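Putative capsid protein of prophage (Escherichia coli CFT073, PDB 3BQW) is of unknown function but probably builds the shell of a phage capsid, as a prophage-encoded member of the major capsid protein E family. Local coordinates at residues T33-N38 / V206-A211; Y191-Y196 / G252-L257. All coordinates share one frame; numbering follows the deposited sequence.

Interaction 1: T33-N38 / V206-A211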
ATOM      1  N   THR A  33      -1.798  -5.838  -2.422  1.00 21.61           N
ATOM      2  CA  THR A  33      -2.027  -6.976  -3.273  1.00 21.86           C
ATOM      3  C   THR A  33      -2.779  -8.124  -2.581  1.00 22.10           C
ATOM      4  O   THR A  33      -3.629  -8.755  -3.185  1.00 22.62           O
ATOM      5  CB  THR A  33      -0.692  -7.466  -3.839  1.00 21.86           C
ATOM      6  OG1 THR A  33      -0.092  -6.389  -4.586  1.00 23.00           O
ATOM      7  CG2 THR A  33      -0.902  -8.683  -4.768  1.00 22.35           C
ATOM      8  N   LEU A  34      -2.438  -8.430  -1.336  1.00 22.43           N
ATOM      9  CA  LEU A  34      -3.064  -9.549  -0.659  1.00 22.96           C
ATOM     10  C   LEU A  34      -4.471  -9.197  -0.199  1.00 22.89           C
ATOM     11  O   LEU A  34      -5.403  -9.997  -0.356  1.00 23.61           O
ATOM     12  CB  LEU A  34      -2.230  -9.981   0.555  1.00 23.52           C
ATOM     13  CG  LEU A  34      -0.913 -10.694   0.250  1.00 24.82           C
ATOM     14  CD1 LEU A  34      -0.107 -10.869   1.509  1.00 24.65           C
ATOM     15  CD2 LEU A  34      -1.190 -12.024  -0.408  1.00 24.22           C
ATOM     16  N   PHE A  35      -4.624  -7.999   0.364  1.00 22.08           N
ATOM     17  CA  PHE A  35      -5.791  -7.700   1.177  1.00 22.10           C
ATOM     18  C   PHE A  35      -6.683  -6.578   0.629  1.00 21.52           C
ATOM     19  O   PHE A  35      -7.801  -6.399   1.109  1.00 21.19           O
ATOM     20  CB  PHE A  35      -5.332  -7.390   2.632  1.00 22.04           C
ATOM     21  CG  PHE A  35      -4.546  -8.504   3.271  1.00 21.62           C
ATOM     22  CD1 PHE A  35      -5.081  -9.795   3.353  1.00 24.11           C
ATOM     23  CD2 PHE A  35      -3.298  -8.269   3.821  1.00 22.26           C
ATOM     24  CE1 PHE A  35      -4.371 -10.836   3.928  1.00 23.52           C
ATOM     25  CE2 PHE A  35      -2.576  -9.304   4.410  1.00 23.49           C
ATOM     26  CZ  PHE A  35      -3.114 -10.592   4.471  1.00 22.76           C
ATOM     27  N   PHE A  36      -6.184  -5.822  -0.351  1.00 21.73           N
ATOM     28  CA  PHE A  36      -6.931  -4.731  -0.971  1.00 21.16           C
ATOM     29  C   PHE A  36      -6.747  -4.714  -2.485  1.00 22.11           C
ATOM     30  O   PHE A  36      -6.499  -3.647  -3.073  1.00 21.43           O
ATOM     31  CB  PHE A  36      -6.493  -3.381  -0.401  1.00 21.39           C
ATOM     32  CG  PHE A  36      -6.546  -3.297   1.094  1.00 22.17           C
ATOM     33  CD1 PHE A  36      -7.663  -2.804   1.737  1.00 21.42           C
ATOM     34  CD2 PHE A  36      -5.453  -3.711   1.865  1.00 22.14           C
ATOM     35  CE1 PHE A  36      -7.696  -2.734   3.130  1.00 21.67           C
ATOM     36  CE2 PHE A  36      -5.486  -3.655   3.230  1.00 21.68           C
ATOM     37  CZ  PHE A  36      -6.608  -3.164   3.875  1.00 21.36           C
ATOM     38  N   PRO A  37      -6.843  -5.896  -3.133  1.00 22.72           N
ATOM     39  CA  PRO A  37      -6.444  -6.009  -4.539  1.00 23.25           C
ATOM     40  C   PRO A  37      -7.443  -5.460  -5.557  1.00 23.71           C
ATOM     41  O   PRO A  37      -7.060  -5.150  -6.696  1.00 23.71           O
ATOM     42  CB  PRO A  37      -6.302  -7.528  -4.734  1.00 23.31           C
ATOM     43  CG  PRO A  37      -7.307  -8.092  -3.820  1.00 23.08           C
ATOM     44  CD  PRO A  37      -7.305  -7.190  -2.604  1.00 22.39           C
ATOM     45  N   ASN A  38      -8.715  -5.380  -5.170  1.00 23.60           N
ATOM     46  CA  ASN A  38      -9.749  -4.848  -6.047  1.00 23.06           C
ATOM     47  C   ASN A  38      -9.729  -3.323  -6.097  1.00 22.72           C
ATOM     48  O   ASN A  38      -9.016  -2.648  -5.316  1.00 22.37           O
ATOM     49  CB  ASN A  38     -11.118  -5.350  -5.600  1.00 23.47           C
ATOM     50  CG  ASN A  38     -11.195  -6.875  -5.598  1.00 24.51           C
ATOM     51  OD1 ASN A  38     -11.551  -7.501  -4.607  1.00 27.08           O
ATOM     52  ND2 ASN A  38     -10.787  -7.459  -6.680  1.00 27.23           N
ATOM     53  N   VAL A 206      -1.866 -16.993   5.981  1.00 22.15           N
ATOM     54  CA  VAL A 206      -0.662 -16.214   5.705  1.00 21.38           C
ATOM     55  C   VAL A 206      -0.135 -15.544   6.980  1.00 20.95           C
ATOM     56  O   VAL A 206      -0.904 -15.042   7.792  1.00 20.41           O
ATOM     57  CB  VAL A 206      -0.887 -15.197   4.539  1.00 22.45           C
ATOM     58  CG1 VAL A 206      -1.912 -14.101   4.906  1.00 20.40           C
ATOM     59  CG2 VAL A 206       0.456 -14.629   4.063  1.00 21.18           C
ATOM     60  N   MET A 207       1.183 -15.633   7.189  1.00 20.88           N
ATOM     61  CA  MET A 207       1.866 -14.904   8.258  1.00 20.04           C
ATOM     62  C   MET A 207       2.924 -13.985   7.625  1.00 20.79           C
ATOM     63  O   MET A 207       3.882 -14.472   7.044  1.00 21.22           O
ATOM     64  CB  MET A 207       2.486 -15.841   9.305  1.00 20.43           C
ATOM     65  CG  MET A 207       3.025 -15.114  10.565  1.00 20.14           C
ATOM     66  SD  MET A 207       3.560 -16.109  11.995  1.00 14.54           S
ATOM     67  CE  MET A 207       4.690 -17.259  11.290  1.00 16.25           C
ATOM     68  N   ILE A 208       2.688 -12.670   7.707  1.00 20.60           N
ATOM     69  CA  ILE A 208       3.606 -11.638   7.240  1.00 20.77           C
ATOM     70  C   ILE A 208       4.377 -11.042   8.425  1.00 21.18           C
ATOM     71  O   ILE A 208       3.778 -10.600   9.406  1.00 20.57           O
ATOM     72  CB  ILE A 208       2.870 -10.528   6.485  1.00 21.50           C
ATOM     73  CG1 ILE A 208       1.980 -11.141   5.385  1.00 22.21           C
ATOM     74  CG2 ILE A 208       3.884  -9.569   5.866  1.00 21.50           C
ATOM     75  CD1 ILE A 208       0.724 -10.419   5.138  1.00 23.87           C
ATOM     76  N   MET A 209       5.714 -11.077   8.330  1.00 21.06           N
ATOM     77  CA  MET A 209       6.611 -10.857   9.464  1.00 20.47           C
ATOM     78  C   MET A 209       7.623  -9.786   9.109  1.00 21.66           C
ATOM     79  O   MET A 209       8.185  -9.824   8.031  1.00 20.71           O
ATOM     80  CB  MET A 209       7.460 -12.106   9.736  1.00 20.80           C
ATOM     81  CG  MET A 209       6.744 -13.302  10.180  1.00 21.24           C
ATOM     82  SD  MET A 209       7.835 -14.709  10.331  1.00 15.41           S
ATOM     83  CE  MET A 209       7.487 -15.472   8.784  1.00 21.65           C
ATOM     84  N   GLY A 210       7.889  -8.886  10.056  1.00 22.75           N
ATOM     85  CA  GLY A 210       9.077  -8.060  10.016  1.00 23.63           C
ATOM     86  C   GLY A 210      10.328  -8.908  10.227  1.00 24.47           C
ATOM     87  O   GLY A 210      10.236 -10.086  10.611  1.00 25.00           O
ATOM     88  N   ALA A 211      11.491  -8.285   9.999  1.00 24.94           N
ATOM     89  CA  ALA A 211      12.802  -8.941  10.002  1.00 25.62           C
ATOM     90  C   ALA A 211      13.205  -9.509  11.339  1.00 25.51           C
ATOM     91  O   ALA A 211      13.848 -10.554  11.413  1.00 26.26           O
ATOM     92  CB  ALA A 211      13.901  -7.945   9.512  1.00 25.58           C
TER

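Interaction 2: Y191-Y196 / G252-L257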
ATOM      1  N   TYR A 191       2.696 -23.093  18.877  1.00 26.70           N
ATOM      2  CA  TYR A 191       1.551 -23.062  19.782  1.00 26.68           C
ATOM      3  C   TYR A 191       1.199 -21.650  20.213  1.00 25.86           C
ATOM      4  O   TYR A 191       0.034 -21.358  20.512  1.00 26.53           O
ATOM      5  CB  TYR A 191       1.746 -24.035  20.949  1.00 27.25           C
ATOM      6  CG  TYR A 191       1.729 -25.463  20.447  1.00 28.52           C
ATOM      7  CD1 TYR A 191       0.544 -26.023  19.929  1.00 29.90           C
ATOM      8  CD2 TYR A 191       2.886 -26.246  20.454  1.00 28.33           C
ATOM      9  CE1 TYR A 191       0.514 -27.323  19.433  1.00 30.44           C
ATOM     10  CE2 TYR A 191       2.875 -27.545  19.965  1.00 29.92           C
ATOM     11  CZ  TYR A 191       1.682 -28.080  19.443  1.00 30.89           C
ATOM     12  OH  TYR A 191       1.653 -29.372  18.954  1.00 30.30           O
ATOM     13  N   ASP A 192       2.182 -20.759  20.204  1.00 24.69           N
ATOM     14  CA  ASP A 192       1.889 -19.337  20.372  1.00 23.92           C
ATOM     15  C   ASP A 192       1.200 -18.787  19.141  1.00 23.49           C
ATOM     16  O   ASP A 192       0.230 -18.031  19.248  1.00 23.29           O
ATOM     17  CB  ASP A 192       3.151 -18.547  20.630  1.00 23.83           C
ATOM     18  CG  ASP A 192       3.933 -19.054  21.822  1.00 24.12           C
ATOM     19  OD1 ASP A 192       3.352 -19.327  22.889  1.00 24.21           O
ATOM     20  OD2 ASP A 192       5.150 -19.191  21.675  1.00 24.20           O
ATOM     21  N   ILE A 193       1.701 -19.155  17.963  1.00 23.46           N
ATOM     22  CA  ILE A 193       1.123 -18.662  16.706  1.00 23.45           C
ATOM     23  C   ILE A 193      -0.336 -19.101  16.618  1.00 23.88           C
ATOM     24  O   ILE A 193      -1.200 -18.306  16.258  1.00 24.03           O
ATOM     25  CB  ILE A 193       1.942 -19.112  15.475  1.00 23.06           C
ATOM     26  CG1 ILE A 193       3.304 -18.400  15.461  1.00 22.89           C
ATOM     27  CG2 ILE A 193       1.184 -18.829  14.200  1.00 22.73           C
ATOM     28  CD1 ILE A 193       4.365 -19.097  14.660  1.00 22.41           C
ATOM     29  N   GLU A 194      -0.601 -20.361  16.979  1.00 24.52           N
ATOM     30  CA  GLU A 194      -1.958 -20.893  17.022  1.00 25.15           C
ATOM     31  C   GLU A 194      -2.814 -20.085  17.972  1.00 24.87           C
ATOM     32  O   GLU A 194      -3.937 -19.725  17.646  1.00 25.39           O
ATOM     33  CB  GLU A 194      -1.939 -22.363  17.460  1.00 26.17           C
ATOM     34  CG  GLU A 194      -1.608 -23.344  16.342  1.00 29.27           C
ATOM     35  CD  GLU A 194      -2.766 -23.582  15.369  1.00 33.16           C
ATOM     36  OE1 GLU A 194      -3.829 -22.954  15.529  1.00 35.76           O
ATOM     37  OE2 GLU A 194      -2.615 -24.398  14.427  1.00 36.14           O
ATOM     38  N   LEU A 195      -2.276 -19.802  19.154  1.00 24.67           N
ATOM     39  CA  LEU A 195      -2.938 -18.936  20.120  1.00 24.75           C
ATOM     40  C   LEU A 195      -3.277 -17.566  19.538  1.00 24.04           C
ATOM     41  O   LEU A 195      -4.384 -17.087  19.729  1.00 22.98           O
ATOM     42  CB  LEU A 195      -2.107 -18.794  21.418  1.00 24.99           C
ATOM     43  CG  LEU A 195      -2.351 -19.902  22.448  1.00 27.46           C
ATOM     44  CD1 LEU A 195      -1.208 -19.980  23.513  1.00 30.71           C
ATOM     45  CD2 LEU A 195      -3.702 -19.726  23.130  1.00 29.26           C
ATOM     46  N   TYR A 196      -2.336 -16.933  18.832  1.00 24.20           N
ATOM     47  CA  TYR A 196      -2.619 -15.611  18.231  1.00 24.06           C
ATOM     48  C   TYR A 196      -3.701 -15.707  17.160  1.00 24.86           C
ATOM     49  O   TYR A 196      -4.582 -14.850  17.073  1.00 24.89           O
ATOM     50  CB  TYR A 196      -1.363 -14.962  17.638  1.00 24.15           C
ATOM     51  CG  TYR A 196      -0.163 -14.960  18.540  1.00 24.00           C
ATOM     52  CD1 TYR A 196      -0.288 -14.715  19.910  1.00 23.49           C
ATOM     53  CD2 TYR A 196       1.101 -15.198  18.032  1.00 24.00           C
ATOM     54  CE1 TYR A 196       0.817 -14.745  20.736  1.00 24.25           C
ATOM     55  CE2 TYR A 196       2.225 -15.210  18.866  1.00 23.60           C
ATOM     56  CZ  TYR A 196       2.067 -14.986  20.204  1.00 23.85           C
ATOM     57  OH  TYR A 196       3.164 -14.996  21.023  1.00 26.06           O
ATOM     58  N   GLY A 252       8.281 -20.164   2.751  1.00 30.88           N
ATOM     59  CA  GLY A 252       7.754 -21.512   2.808  1.00 31.11           C
ATOM     60  C   GLY A 252       6.460 -21.562   3.579  1.00 31.69           C
ATOM     61  O   GLY A 252       5.748 -20.575   3.661  1.00 31.36           O
ATOM     62  N   TYR A 253       6.176 -22.724   4.155  1.00 32.97           N
ATOM     63  CA  TYR A 253       4.920 -22.993   4.836  1.00 33.75           C
ATOM     64  C   TYR A 253       5.155 -23.620   6.201  1.00 34.30           C
ATOM     65  O   TYR A 253       6.172 -24.288   6.432  1.00 34.99           O
ATOM     66  CB  TYR A 253       4.029 -23.917   3.996  1.00 33.90           C
ATOM     67  CG  TYR A 253       3.570 -23.309   2.688  1.00 33.95           C
ATOM     68  CD1 TYR A 253       2.318 -22.696   2.572  1.00 34.66           C
ATOM     69  CD2 TYR A 253       4.397 -23.323   1.573  1.00 35.14           C
ATOM     70  CE1 TYR A 253       1.896 -22.132   1.363  1.00 33.97           C
ATOM     71  CE2 TYR A 253       3.993 -22.758   0.362  1.00 34.32           C
ATOM     72  CZ  TYR A 253       2.744 -22.174   0.262  1.00 34.79           C
ATOM     73  OH  TYR A 253       2.372 -21.637  -0.952  1.00 35.11           O
ATOM     74  N   LEU A 254       4.207 -23.367   7.101  1.00 34.39           N
ATOM     75  CA  LEU A 254       4.134 -24.008   8.407  1.00 34.81           C
ATOM     76  C   LEU A 254       2.751 -24.638   8.463  1.00 34.69           C
ATOM     77  O   LEU A 254       1.799 -24.029   8.914  1.00 35.49           O
ATOM     78  CB  LEU A 254       4.338 -22.945   9.491  1.00 35.01           C
ATOM     79  CG  LEU A 254       4.544 -23.284  10.959  1.00 36.13           C
ATOM     80  CD1 LEU A 254       5.635 -24.369  11.154  1.00 37.68           C
ATOM     81  CD2 LEU A 254       4.903 -21.978  11.726  1.00 34.83           C
ATOM     82  N   GLY A 255       2.622 -25.848   7.938  1.00 34.48           N
ATOM     83  CA  GLY A 255       1.303 -26.433   7.749  1.00 34.23           C
ATOM     84  C   GLY A 255       0.641 -25.702   6.597  1.00 33.86           C
ATOM     85  O   GLY A 255       1.212 -25.628   5.524  1.00 33.06           O
ATOM     86  N   ASP A 256      -0.546 -25.138   6.829  1.00 33.64           N
ATOM     87  CA  ASP A 256      -1.250 -24.382   5.779  1.00 33.19           C
ATOM     88  C   ASP A 256      -1.026 -22.874   5.882  1.00 31.49           C
ATOM     89  O   ASP A 256      -1.715 -22.101   5.229  1.00 32.12           O
ATOM     90  CB  ASP A 256      -2.761 -24.743   5.703  1.00 33.86           C
ATOM     91  CG  ASP A 256      -3.528 -24.511   7.013  1.00 36.76           C
ATOM     92  OD1 ASP A 256      -2.933 -24.035   8.022  1.00 41.81           O
ATOM     93  OD2 ASP A 256      -4.751 -24.817   7.028  1.00 38.80           O
ATOM     94  N   LEU A 257      -0.023 -22.474   6.659  1.00 29.43           N
ATOM     95  CA  LEU A 257       0.314 -21.078   6.889  1.00 27.48           C
ATOM     96  C   LEU A 257       1.509 -20.673   6.045  1.00 26.84           C
ATOM     97  O   LEU A 257       2.607 -21.188   6.231  1.00 26.80           O
ATOM     98  CB  LEU A 257       0.661 -20.886   8.358  1.00 27.67           C
ATOM     99  CG  LEU A 257       0.789 -19.485   8.942  1.00 26.53           C
ATOM    100  CD1 LEU A 257      -0.544 -18.797   8.867  1.00 24.97           C
ATOM    101  CD2 LEU A 257       1.271 -19.573  10.411  1.00 26.36           C
TER

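Interaction 1: T33-N38 / V206-A211
Phe35 and Val206, whose main chains are hydrogen-bonded to Gly291 and Gly285 respectively, meet through their side chains alone, and nothing polar passes between 33-38 and 206-211. The far edge of the Phe35 ring carries much of the contact. Val206 CG1 stands 3.7 Å from Phe35 CZ, near the plane of the ring. Ile208 CD1 comes to the same edge, 3.6 Å from Phe35 CE2, and also meets Leu34 CD1 tip to tip at 3.8 Å, so this one methyl touches two neighbouring side chains of the helix. Strand 206-209 belongs to a mixed sheet, paired parallel with strand 257-267 and antiparallel with strand 281-285; the alternation of the strand sends Val206 and Ile208 toward the last turn of helix 30-35, whereas Met207 and Met209 pack on helix 211-218. One face of the Phe35 ring lies against its own neighbour, with Leu34 CB 3.7 Å above the ring plane and over its centre. CG of Phe35 stands opposite the carbonyl carbon (chi1 -57°), which carries the ring toward the strand. Phe345, outside the two segments, meets the Phe35 ring edge-to-face.

Interaction 2: Y191-Y196 / G252-L257
Ile193 is the residue through which helix 190-198 touches the chain reversal at 252-257, and its partners are two leucines. The apolar contacts use both branches of the isoleucine. The end of the longer one, Ile193 CD1, meets Leu254 CD2 tip to tip at 4.1 Å, while Ile193 CG2 lies 3.9 Å from Leu257 CD2, where the two side chains pass at a slant. Both leucines have CG trans to the backbone N (chi1 -170° and -168°), which stretches them toward the helix. Met207 touches Ile193 and Leu257, and Leu284 also packs on Leu257, extending this buried apolar surface across the sheet.

Hydrogen bonds act within each segment. Leu254 N to Leu257 O measures 2.8 Å and Leu257 N to Leu254 O 3.3 Å, which fixes the two leucines as a hydrogen-bonded pair whose side chains leave the same face. The helix keeps its own i to i+4 bonding, as from Tyr196 N to Asp192 O.

No salt bridge forms; the like-charged carboxylates of Glu194 and Asp256 stay apart at the exposed margin, OE2 to OD1 6.4 Å, where any repulsion would probably be weak. Gly255, with positive phi (72°), and Asp256 occupy the corners of a type II' turn from Leu254 to Leu257, the classic two-residue beta hairpin joining antiparallel strands 248-254 and 257-267.

From the N terminus, the chain passes helix 30-35 first, and interaction 1 closes a long loop of 167 residues when strand 206-209 arrives beside it. Helix 190-198 lies inside that loop, and its partner hairpin at 252-257 comes after the strand, so interaction 2 closes a shorter loop that crosses the first instead of nesting in it. Strand 206-209 joins the two, one side facing helix 30-35 and the other interaction 2, where Val206 N lies 3.7 Å from Leu257 CD1. Together the contacts tie helices 30-35 and 190-198 to one mixed sheet.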